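Local atomic coordinates of Asp/Glu-specific dipeptidyl-peptidase (Flavobacterium psychrophilum, PDB entry 5JXF), a protein that cleaves dipeptides from the N-terminus of oligopeptides as a serine protease of the S46 family, strictly requiring Asp or Glu at the P1 position. Residues D76-P79 against C85-E88; P79-G84 against G94-N99; L136-I141 against F241-N246; V202-K207 against V259-K264. All coordinates share one frame; numbering follows the deposited sequence.

Interaction 1 (D76-P79 against C85-E88); sequences DAVP and CTSE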
loop_
_atom_site.group_PDB
_atom_site.type_symbol
_atom_site.label_atom_id
_atom_site.label_comp_id
_atom_site.label_asym_id
_atom_site.label_seq_id
_atom_site.Cartn_x
_atom_site.Cartn_y
_atom_site.Cartn_z
ATOM N N ASP A 76 38.205 5.704 13.287
ATOM C CA ASP A 76 39.183 5.707 12.197
ATOM C C ASP A 76 38.696 5.043 10.918
ATOM O O ASP A 76 39.268 5.240 9.852
ATOM C CB ASP A 76 40.470 5.028 12.661
ATOM C CG ASP A 76 41.163 5.817 13.774
ATOM O OD1 ASP A 76 41.176 7.066 13.682
ATOM O OD2 ASP A 76 41.634 5.202 14.749
ATOM N N ALA A 77 37.627 4.263 11.021
ATOM C CA ALA A 77 37.098 3.582 9.854
ATOM C C ALA A 77 35.815 4.255 9.321
ATOM O O ALA A 77 35.213 3.772 8.349
ATOM C CB ALA A 77 36.842 2.113 10.188
ATOM N N VAL A 78 35.397 5.355 9.948
ATOM C CA VAL A 78 34.153 6.026 9.540
ATOM C C VAL A 78 34.327 7.517 9.202
ATOM O O VAL A 78 34.091 8.399 10.031
ATOM C CB VAL A 78 33.071 5.875 10.623
ATOM C CG1 VAL A 78 31.732 6.376 10.108
ATOM C CG2 VAL A 78 32.937 4.389 11.022
ATOM N N PRO A 79 34.728 7.799 7.960
ATOM C CA PRO A 79 34.887 9.209 7.594
ATOM C C PRO A 79 33.602 9.867 7.057
ATOM O O PRO A 79 32.661 9.200 6.569
ATOM C CB PRO A 79 35.961 9.161 6.507
ATOM C CG PRO A 79 35.750 7.800 5.846
ATOM C CD PRO A 79 35.284 6.878 6.946
ATOM N N CYS A 85 27.235 13.066 3.825
ATOM C CA CYS A 85 26.923 11.651 4.040
ATOM C C CYS A 85 28.004 10.980 4.865
ATOM O O CYS A 85 29.005 11.603 5.236
ATOM C CB CYS A 85 26.754 10.924 2.700
ATOM S SG CYS A 85 25.648 11.806 1.565
ATOM N N THR A 86 27.784 9.708 5.167
ATOM C CA THR A 86 28.749 8.907 5.883
ATOM C C THR A 86 29.298 7.843 4.938
ATOM O O THR A 86 28.658 7.517 3.952
ATOM C CB THR A 86 28.119 8.289 7.124
ATOM O OG1 THR A 86 27.497 9.327 7.896
ATOM C CG2 THR A 86 29.160 7.638 7.963
ATOM N N SER A 87 30.516 7.374 5.206
ATOM C CA SER A 87 31.131 6.283 4.472
ATOM C C SER A 87 31.932 5.462 5.476
ATOM O O SER A 87 32.061 5.860 6.626
ATOM C CB SER A 87 32.017 6.804 3.350
ATOM O OG SER A 87 33.099 7.537 3.886
ATOM N N GLU A 88 32.399 4.285 5.078
ATOM C CA GLU A 88 33.160 3.462 6.003
ATOM C C GLU A 88 34.278 2.731 5.274
ATOM O O GLU A 88 34.109 2.281 4.149
ATOM C CB GLU A 88 32.273 2.462 6.737
ATOM C CG GLU A 88 31.567 1.476 5.832
ATOM C CD GLU A 88 30.105 1.827 5.654
ATOM O OE1 GLU A 88 29.785 3.030 5.693
ATOM O OE2 GLU A 88 29.283 0.901 5.496
#

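Interaction 2 (P79-G84 against G94-N99); sequences PHFNGG and GLILTN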
loop_
_atom_site.group_PDB
_atom_site.type_symbol
_atom_site.label_atom_id
_atom_site.label_comp_id
_atom_site.label_asym_id
_atom_site.label_seq_id
_atom_site.Cartn_x
_atom_site.Cartn_y
_atom_site.Cartn_z
ATOM N N PRO A 79 34.728 7.799 7.960
ATOM C CA PRO A 79 34.887 9.209 7.594
ATOM C C PRO A 79 33.602 9.867 7.057
ATOM O O PRO A 79 32.661 9.200 6.569
ATOM C CB PRO A 79 35.961 9.161 6.507
ATOM C CG PRO A 79 35.750 7.800 5.846
ATOM C CD PRO A 79 35.284 6.878 6.946
ATOM N N HIS A 80 33.591 11.188 7.171
ATOM C CA HIS A 80 32.589 12.064 6.584
ATOM C C HIS A 80 32.751 12.027 5.074
ATOM O O HIS A 80 33.847 12.267 4.571
ATOM C CB HIS A 80 32.787 13.494 7.101
ATOM C CG HIS A 80 31.545 14.285 7.283
ATOM N ND1 HIS A 80 30.357 14.000 6.619
ATOM C CD2 HIS A 80 31.283 15.380 8.027
ATOM C CE1 HIS A 80 29.439 14.863 6.974
ATOM N NE2 HIS A 80 29.977 15.727 7.826
ATOM N N PHE A 81 31.668 11.766 4.347
ATOM C CA PHE A 81 31.734 11.670 2.889
ATOM C C PHE A 81 31.184 12.934 2.230
ATOM O O PHE A 81 29.980 13.170 2.205
ATOM C CB PHE A 81 30.965 10.428 2.392
ATOM C CG PHE A 81 31.164 10.133 0.932
ATOM C CD1 PHE A 81 32.200 9.319 0.520
ATOM C CD2 PHE A 81 30.311 10.666 -0.023
ATOM C CE1 PHE A 81 32.393 9.031 -0.830
ATOM C CE2 PHE A 81 30.491 10.380 -1.373
ATOM C CZ PHE A 81 31.542 9.571 -1.775
ATOM N N ASN A 82 32.093 13.749 1.714
ATOM C CA ASN A 82 31.775 15.050 1.137
ATOM C C ASN A 82 30.955 15.973 2.019
ATOM O O ASN A 82 30.228 16.808 1.503
ATOM C CB ASN A 82 31.051 14.873 -0.190
ATOM C CG ASN A 82 31.391 15.971 -1.176
ATOM O OD1 ASN A 82 32.443 16.619 -1.065
ATOM N ND2 ASN A 82 30.514 16.189 -2.150
ATOM N N GLY A 83 31.060 15.825 3.337
ATOM C CA GLY A 83 30.335 16.695 4.259
ATOM C C GLY A 83 28.807 16.571 4.354
ATOM O O GLY A 83 28.165 17.325 5.084
ATOM N N GLY A 84 28.210 15.616 3.649
ATOM C CA GLY A 84 26.763 15.448 3.712
ATOM C C GLY A 84 26.320 14.016 3.991
ATOM O O GLY A 84 25.169 13.773 4.336
ATOM N N GLY A 94 42.196 1.648 1.473
ATOM C CA GLY A 94 41.360 2.819 1.270
ATOM C C GLY A 94 39.993 2.609 0.621
ATOM O O GLY A 94 39.308 3.571 0.289
ATOM N N LEU A 95 39.609 1.359 0.411
ATOM C CA LEU A 95 38.289 1.042 -0.135
ATOM C C LEU A 95 37.258 1.485 0.857
ATOM O O LEU A 95 37.277 1.037 2.004
ATOM C CB LEU A 95 38.150 -0.453 -0.412
ATOM C CG LEU A 95 36.881 -0.887 -1.151
ATOM C CD1 LEU A 95 36.811 -0.128 -2.462
ATOM C CD2 LEU A 95 36.874 -2.402 -1.407
ATOM N N ILE A 96 36.390 2.406 0.436
ATOM C CA ILE A 96 35.287 2.855 1.286
ATOM C C ILE A 96 33.932 2.544 0.670
ATOM O O ILE A 96 33.747 2.542 -0.558
ATOM C CB ILE A 96 35.312 4.380 1.604
ATOM C CG1 ILE A 96 35.156 5.214 0.340
ATOM C CG2 ILE A 96 36.591 4.778 2.364
ATOM C CD1 ILE A 96 35.168 6.685 0.623
ATOM N N LEU A 97 32.979 2.322 1.555
ATOM C CA LEU A 97 31.640 1.928 1.159
ATOM C C LEU A 97 30.674 3.032 1.573
ATOM O O LEU A 97 30.796 3.583 2.662
ATOM C CB LEU A 97 31.273 0.582 1.801
ATOM C CG LEU A 97 29.837 0.096 1.565
ATOM C CD1 LEU A 97 29.691 -0.324 0.104
ATOM C CD2 LEU A 97 29.516 -1.068 2.510
ATOM N N THR A 98 29.752 3.387 0.688
ATOM C CA THR A 98 28.705 4.338 1.040
ATOM C C THR A 98 27.401 3.983 0.266
ATOM O O THR A 98 27.299 2.894 -0.303
ATOM C CB THR A 98 29.152 5.811 0.767
ATOM O OG1 THR A 98 28.223 6.717 1.370
ATOM C CG2 THR A 98 29.251 6.115 -0.731
ATOM N N ASN A 99 26.410 4.865 0.278
ATOM C CA ASN A 99 25.142 4.625 -0.475
ATOM C C ASN A 99 25.273 4.926 -1.950
ATOM O O ASN A 99 26.111 5.732 -2.353
ATOM C CB ASN A 99 23.981 5.492 0.046
ATOM C CG ASN A 99 23.476 5.056 1.389
ATOM O OD1 ASN A 99 22.799 5.815 2.087
ATOM N ND2 ASN A 99 23.787 3.827 1.760
#

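Interaction 3 (L136-I141 against F241-N246); sequences LVVTFI and FRVYAN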
loop_
_atom_site.group_PDB
_atom_site.type_symbol
_atom_site.label_atom_id
_atom_site.label_comp_id
_atom_site.label_asym_id
_atom_site.label_seq_id
_atom_site.Cartn_x
_atom_site.Cartn_y
_atom_site.Cartn_z
ATOM N N LEU A 136 35.426 16.378 -4.452
ATOM C CA LEU A 136 34.917 15.340 -3.571
ATOM C C LEU A 136 35.945 15.096 -2.493
ATOM O O LEU A 136 37.059 14.680 -2.782
ATOM C CB LEU A 136 34.620 14.041 -4.337
ATOM C CG LEU A 136 34.184 12.817 -3.523
ATOM C CD1 LEU A 136 32.926 13.093 -2.720
ATOM C CD2 LEU A 136 33.947 11.612 -4.442
ATOM N N VAL A 137 35.565 15.355 -1.252
ATOM C CA VAL A 137 36.451 15.106 -0.133
ATOM C C VAL A 137 35.860 14.100 0.850
ATOM O O VAL A 137 34.646 13.885 0.910
ATOM C CB VAL A 137 36.786 16.407 0.609
ATOM C CG1 VAL A 137 37.300 17.479 -0.384
ATOM C CG2 VAL A 137 35.585 16.903 1.383
ATOM N N VAL A 138 36.752 13.483 1.609
ATOM C CA VAL A 138 36.405 12.498 2.622
ATOM C C VAL A 138 37.208 12.870 3.860
ATOM O O VAL A 138 38.432 12.987 3.792
ATOM C CB VAL A 138 36.740 11.066 2.153
ATOM C CG1 VAL A 138 36.867 10.129 3.317
ATOM C CG2 VAL A 138 35.687 10.562 1.151
ATOM N N THR A 139 36.528 13.054 4.982
ATOM C CA THR A 139 37.148 13.591 6.181
ATOM C C THR A 139 37.200 12.616 7.348
ATOM O O THR A 139 36.162 12.149 7.817
ATOM C CB THR A 139 36.388 14.845 6.650
ATOM O OG1 THR A 139 36.404 15.836 5.614
ATOM C CG2 THR A 139 37.001 15.392 7.937
ATOM N N PHE A 140 38.399 12.338 7.843
ATOM C CA PHE A 140 38.564 11.516 9.037
ATOM C C PHE A 140 38.667 12.332 10.311
ATOM O O PHE A 140 39.289 13.406 10.328
ATOM C CB PHE A 140 39.805 10.626 8.889
ATOM C CG PHE A 140 39.648 9.572 7.843
ATOM C CD1 PHE A 140 39.822 9.876 6.505
ATOM C CD2 PHE A 140 39.303 8.279 8.196
ATOM C CE1 PHE A 140 39.675 8.892 5.519
ATOM C CE2 PHE A 140 39.149 7.293 7.227
ATOM C CZ PHE A 140 39.339 7.603 5.881
ATOM N N ILE A 141 38.051 11.834 11.381
ATOM C CA ILE A 141 38.155 12.501 12.675
ATOM C C ILE A 141 39.371 12.015 13.486
ATOM O O ILE A 141 39.494 10.820 13.806
ATOM C CB ILE A 141 36.905 12.302 13.539
ATOM C CG1 ILE A 141 35.654 12.819 12.813
ATOM C CG2 ILE A 141 37.086 13.053 14.875
ATOM C CD1 ILE A 141 35.810 14.235 12.285
ATOM N N PHE A 241 34.061 3.722 -3.258
ATOM C CA PHE A 241 35.070 4.704 -3.622
ATOM C C PHE A 241 36.395 4.259 -3.033
ATOM O O PHE A 241 36.416 3.323 -2.227
ATOM C CB PHE A 241 34.667 6.085 -3.107
ATOM C CG PHE A 241 33.521 6.706 -3.866
ATOM C CD1 PHE A 241 32.208 6.324 -3.611
ATOM C CD2 PHE A 241 33.756 7.661 -4.849
ATOM C CE1 PHE A 241 31.168 6.897 -4.308
ATOM C CE2 PHE A 241 32.716 8.240 -5.545
ATOM C CZ PHE A 241 31.423 7.858 -5.274
ATOM N N ARG A 242 37.502 4.895 -3.429
ATOM C CA ARG A 242 38.787 4.577 -2.807
ATOM C C ARG A 242 39.527 5.864 -2.442
ATOM O O ARG A 242 39.667 6.749 -3.274
ATOM C CB ARG A 242 39.668 3.714 -3.709
ATOM C CG ARG A 242 40.972 3.299 -3.013
ATOM C CD ARG A 242 41.951 2.631 -3.941
ATOM N NE ARG A 242 41.313 1.572 -4.715
ATOM C CZ ARG A 242 41.058 0.359 -4.237
ATOM N NH1 ARG A 242 41.381 0.061 -2.982
ATOM N NH2 ARG A 242 40.467 -0.547 -5.010
ATOM N N VAL A 243 39.963 5.967 -1.194
ATOM C CA VAL A 243 40.633 7.172 -0.732
ATOM C C VAL A 243 42.108 7.076 -1.160
ATOM O O VAL A 243 42.735 6.035 -1.013
ATOM C CB VAL A 243 40.523 7.343 0.794
ATOM C CG1 VAL A 243 41.243 8.640 1.260
ATOM C CG2 VAL A 243 39.076 7.342 1.239
ATOM N N TYR A 244 42.644 8.148 -1.722
ATOM C CA TYR A 244 44.044 8.162 -2.154
ATOM C C TYR A 244 44.830 9.177 -1.341
ATOM O O TYR A 244 44.261 10.179 -0.882
ATOM C CB TYR A 244 44.144 8.486 -3.643
ATOM C CG TYR A 244 43.918 7.294 -4.538
ATOM C CD1 TYR A 244 42.630 6.793 -4.767
ATOM C CD2 TYR A 244 44.990 6.671 -5.159
ATOM C CE1 TYR A 244 42.438 5.701 -5.589
ATOM C CE2 TYR A 244 44.810 5.581 -5.970
ATOM C CZ TYR A 244 43.536 5.096 -6.187
ATOM O OH TYR A 244 43.390 4.007 -7.001
ATOM N N ALA A 245 46.130 8.933 -1.171
ATOM C CA ALA A 245 46.977 9.815 -0.360
ATOM C C ALA A 245 48.363 9.985 -0.989
ATOM O O ALA A 245 48.701 9.244 -1.903
ATOM C CB ALA A 245 47.095 9.264 1.046
ATOM N N ASN A 246 49.161 10.962 -0.529
ATOM C CA ASN A 246 50.523 11.086 -1.080
ATOM C C ASN A 246 51.470 10.072 -0.449
ATOM O O ASN A 246 51.040 9.208 0.312
ATOM C CB ASN A 246 51.099 12.512 -0.926
ATOM C CG ASN A 246 51.140 13.003 0.514
ATOM O OD1 ASN A 246 51.128 12.218 1.461
ATOM N ND2 ASN A 246 51.245 14.321 0.679
#

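Interaction 4 (V202-K207 against V259-K264); sequences VTEVFK and VPYIPK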
loop_
_atom_site.group_PDB
_atom_site.type_symbol
_atom_site.label_atom_id
_atom_site.label_comp_id
_atom_site.label_asym_id
_atom_site.label_seq_id
_atom_site.Cartn_x
_atom_site.Cartn_y
_atom_site.Cartn_z
ATOM N N VAL A 202 39.647 18.043 15.318
ATOM C CA VAL A 202 40.838 17.927 14.506
ATOM C C VAL A 202 40.553 16.863 13.461
ATOM O O VAL A 202 40.055 15.785 13.785
ATOM C CB VAL A 202 42.078 17.520 15.321
ATOM C CG1 VAL A 202 43.254 17.335 14.385
ATOM C CG2 VAL A 202 42.391 18.560 16.399
ATOM N N THR A 203 40.878 17.160 12.211
ATOM C CA THR A 203 40.489 16.293 11.121
ATOM C C THR A 203 41.552 16.219 10.061
ATOM O O THR A 203 42.450 17.092 9.976
ATOM C CB THR A 203 39.187 16.779 10.434
ATOM O OG1 THR A 203 39.472 17.962 9.676
ATOM C CG2 THR A 203 38.090 17.076 11.463
ATOM N N GLU A 204 41.456 15.162 9.268
ATOM C CA GLU A 204 42.251 14.995 8.060
ATOM C C GLU A 204 41.310 14.948 6.857
ATOM O O GLU A 204 40.469 14.057 6.749
ATOM C CB GLU A 204 43.103 13.722 8.122
ATOM C CG GLU A 204 44.031 13.645 9.323
ATOM C CD GLU A 204 45.030 12.490 9.215
ATOM O OE1 GLU A 204 44.786 11.554 8.403
ATOM O OE2 GLU A 204 46.058 12.524 9.943
ATOM N N VAL A 205 41.469 15.905 5.951
ATOM C CA VAL A 205 40.609 15.989 4.782
ATOM C C VAL A 205 41.282 15.447 3.546
ATOM O O VAL A 205 42.176 16.082 2.989
ATOM C CB VAL A 205 40.189 17.434 4.522
ATOM C CG1 VAL A 205 39.131 17.488 3.405
ATOM C CG2 VAL A 205 39.660 18.046 5.802
ATOM N N PHE A 206 40.879 14.265 3.105
ATOM C CA PHE A 206 41.451 13.748 1.870
ATOM C C PHE A 206 40.682 14.318 0.665
ATOM O O PHE A 206 39.475 14.537 0.746
ATOM C CB PHE A 206 41.454 12.208 1.890
ATOM C CG PHE A 206 42.412 11.633 2.912
ATOM C CD1 PHE A 206 42.070 11.615 4.264
ATOM C CD2 PHE A 206 43.673 11.168 2.530
ATOM C CE1 PHE A 206 42.940 11.116 5.197
ATOM C CE2 PHE A 206 44.560 10.684 3.471
ATOM C CZ PHE A 206 44.199 10.661 4.812
ATOM N N LYS A 207 41.387 14.577 -0.435
ATOM C CA LYS A 207 40.817 15.348 -1.537
ATOM C C LYS A 207 40.954 14.639 -2.874
ATOM O O LYS A 207 40.597 15.181 -3.922
ATOM C CB LYS A 207 41.473 16.742 -1.597
ATOM C CG LYS A 207 41.053 17.652 -0.434
ATOM C CD LYS A 207 41.846 18.973 -0.398
ATOM C CE LYS A 207 42.160 19.429 1.042
ATOM N NZ LYS A 207 43.268 18.647 1.707
ATOM N N VAL A 259 48.879 7.424 -4.034
ATOM C CA VAL A 259 48.660 5.983 -3.841
ATOM C C VAL A 259 47.513 5.708 -2.847
ATOM O O VAL A 259 47.098 6.607 -2.111
ATOM C CB VAL A 259 49.953 5.292 -3.355
ATOM C CG1 VAL A 259 51.107 5.599 -4.313
ATOM C CG2 VAL A 259 50.295 5.731 -1.933
ATOM N N PRO A 260 46.978 4.474 -2.839
ATOM C CA PRO A 260 45.918 4.142 -1.885
ATOM C C PRO A 260 46.263 4.499 -0.447
ATOM O O PRO A 260 47.338 4.169 0.054
ATOM C CB PRO A 260 45.783 2.624 -2.035
ATOM C CG PRO A 260 46.082 2.396 -3.459
ATOM C CD PRO A 260 47.157 3.399 -3.833
ATOM N N TYR A 261 45.326 5.167 0.201
ATOM C CA TYR A 261 45.447 5.520 1.591
ATOM C C TYR A 261 45.383 4.298 2.468
ATOM O O TYR A 261 44.489 3.451 2.306
ATOM C CB TYR A 261 44.333 6.472 1.968
ATOM C CG TYR A 261 44.157 6.678 3.444
ATOM C CD1 TYR A 261 45.140 7.337 4.200
ATOM C CD2 TYR A 261 42.980 6.274 4.079
ATOM C CE1 TYR A 261 44.977 7.551 5.548
ATOM C CE2 TYR A 261 42.798 6.482 5.419
ATOM C CZ TYR A 261 43.804 7.120 6.155
ATOM O OH TYR A 261 43.605 7.328 7.491
ATOM N N ILE A 262 46.323 4.200 3.400
ATOM C CA ILE A 262 46.306 3.089 4.343
ATOM C C ILE A 262 45.684 3.561 5.648
ATOM O O ILE A 262 46.205 4.465 6.316
ATOM C CB ILE A 262 47.732 2.513 4.574
ATOM C CG1 ILE A 262 48.331 2.056 3.236
ATOM C CG2 ILE A 262 47.697 1.385 5.627
ATOM C CD1 ILE A 262 49.824 1.759 3.295
ATOM N N PRO A 263 44.532 2.978 6.009
ATOM C CA PRO A 263 43.836 3.492 7.188
ATOM C C PRO A 263 44.380 2.958 8.508
ATOM O O PRO A 263 45.072 1.941 8.542
ATOM C CB PRO A 263 42.394 3.006 6.979
ATOM C CG PRO A 263 42.554 1.721 6.202
ATOM C CD PRO A 263 43.755 1.945 5.293
ATOM N N LYS A 264 44.043 3.651 9.588
ATOM C CA LYS A 264 44.339 3.188 10.931
ATOM C C LYS A 264 43.485 1.999 11.357
ATOM O O LYS A 264 43.872 1.238 12.252
ATOM C CB LYS A 264 44.164 4.343 11.913
ATOM C CG LYS A 264 45.007 5.548 11.531
ATOM C CD LYS A 264 44.675 6.767 12.370
ATOM C CE LYS A 264 45.591 7.948 12.034
ATOM N NZ LYS A 264 44.916 9.206 12.429
#

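Interaction 1 (D76-P79 against C85-E88)
Ser87 holds its OG between its own backbone N and carbonyl carbon (chi1 64°), which brings the hydroxyl to Pro79, while Val78 swings CG1 anti to its backbone N (chi1 -171°) and so reaches Thr86. The setting is the open end of a tight beta-hairpin, strands 80-81 and 85-89, in the barrel of a chymotrypsin-like protease that carries the probable catalytic His101. One carbonyl does most of the work: Pro79 O accepts Ser87 N at 3.1 Å, nearly in line with its C=O bond, and also takes Ser87 OG at 3.2 Å from well above the carbonyl plane. Two donors of a single residue, arriving from different directions, thus grip one buried oxygen and limit the rotation of the serine side chain, whose OG also lies 3.3 Å from Pro79 CG on the proline ring. Val78 CG1 meets Thr86 CG2 at 3.6 Å, methyl against methyl, with the two side chains crossing at a slant. The hydroxyl of Thr86 is turned to other partners, Gly660 O and Tyr285 N, and its side chain lies about 6 Å from that of Ser662, the probable nucleophile; the hairpin is therefore joined directly to the neighbourhood of the active site. At the other end of the contact, where the loop 76-79 leads into the hairpin, Glu88 CA approaches Ala77 O to 3.1 Å in a CA-H...O contact.

Interaction 2 (P79-G84 against G94-N99)
Phe81, Ile96 and Thr98 bury most of the surface here, and the phenylalanine ring is the piece around which the other two are arranged. Strand 85-89 pairs with both strand 80-81 and strand 95-98, so these outer two meet through side chains that reach past it on the inner side of the chymotrypsin-like barrel. With CG anti to its backbone N (chi1 -171°), Phe81 extends its ring across the gap. Thr98 CG2 stands over one face, 4.3 Å from the ring centroid and only 12° from the normal, a well-centred CH-pi contact. Ile96 comes in differently: its CD1 lies at the rim, near the ring plane, 3.9 Å from Phe81 CE1 and 4.0 Å from Phe81 CD1. The isoleucine chain is fully extended at chi2 (180°), which carries this terminal methyl out to the ring. Beyond the pair of segments, Phe241 meets the Phe81 ring edge-to-face. Thr98 divides its two branches between different tasks, for OG1 bonds to Thr86 O while the methyl serves the ring. Next along the chain, Asn99 OD1 makes a weak hydrogen bond with Ser662 OG of the probable charge relay. The contact is thus apolar, dispersion with a CH-pi component, and the bond from OG1 to the carbonyl of Thr86 probably makes it easier for the threonine to lie among apolar neighbours.

Interaction 3 (L136-I141 against F241-N246)
Leu136 and Phe241 form the closer of two apolar pairs: Leu136 CD2 lies 3.8 Å from Phe241 CE2 and 4.0 Å from Phe241 CD2, so the methyl straddles one bond of the ring and approaches it on a slant. Leu136 places CG anti to its backbone N (chi1 175°), and chi2 (58° to CD1) then leaves CD2 as the methyl facing the aromatic. The second pair is methyl on methyl. Val138 CG1 and Val243 CG2 stand 4.1 Å apart, a looser touch, with the side chains again crossing at an angle; the nearest CA atoms of the two segments, those of Val138 and Val243, are 7.6 Å apart. That spacing reflects the topology. Strands 138-146 and 239-245 both pair with strand 197-214, and the sheet closes on itself through strands 80-81, 85-89 and 95-98, as in the six-stranded barrel of chymotrypsin-like proteases, so the four residues look into a shared interior. Outside this first shell, Ile96 packs on Val138, Phe241 and Val243 and so links the two pairs, and Phe206 lies against Val243. On the backbone, Val138 bonds to Phe206 and Phe241 to Ile96, bonds that set the register of each strand against its neighbour and with it the height of these side chains in the interior. Arg242, alternating with these inward residues, turns to the other side of its strand and makes salt bridges through NE to Glu130 and through NH1 to Glu722. The side chain of Phe241 lies about 10 Å from those of His101 and Asp237, both probable members of the charge relay.

Interaction 4 (V202-K207 against V259-K264)
Phe206 and Tyr261 lie where the backbones come nearest, with their CA atoms 9.2 Å apart, and the chains diverge to 11.6 Å between the CA atoms of Glu204 and Pro263. Side chains therefore span the gap, and two aromatic rings do most of it. The edge of Phe206 is directed at a face of Tyr261, with centroids 4.4 Å apart and planes at 51°, an edge-to-face pair tilted well short of perpendicular. The approach is tight: Phe206 CZ comes within 3.3 Å of Tyr261 CE1, and Phe206 CE2 within 3.5 Å of Tyr261 CD1. Tyr261 puts CG anti to its backbone N (chi1 167°), which turns the ring away from that nitrogen and across to Phe206; Pro263 N sits over the other face, near the rim. Phe140 adds a third ring, meeting both aromatics, so an aromatic cluster joins strands 138-146 and 197-214 of the chymotrypsin-like barrel to the chain that follows strand 259-260. A polar margin runs beside it. Glu204 OE2 and Lys264 NZ are 4.3 Å apart, too far for a salt bridge, and OE2 is instead bonded to Trp184 NE1 and Gln185 NE2. With OE2 held by those two neutral donors, the attraction to the lysine is probably a modest, longer-range one, and the aromatic pair carries most of the contact.

Overall arrangement
From the N terminus, interaction 1 closes first, across the five residues of the tight hairpin. Interaction 2 starts from the same stretch, at the shared Pro79, and reaches one strand farther, to 94-99. Both are complete before interaction 3 opens at 136-141, whose 99-residue loop is closed by 241-246. Interaction 4 begins within that loop, at 202-207, and ends beyond it, at 259-264, so interactions 3 and 4 cross. Strand pairing of 80-81 with 138-146 and of 95-98 with 239-245 joins the early and late contacts, tying both parts of the chain into one curled barrel.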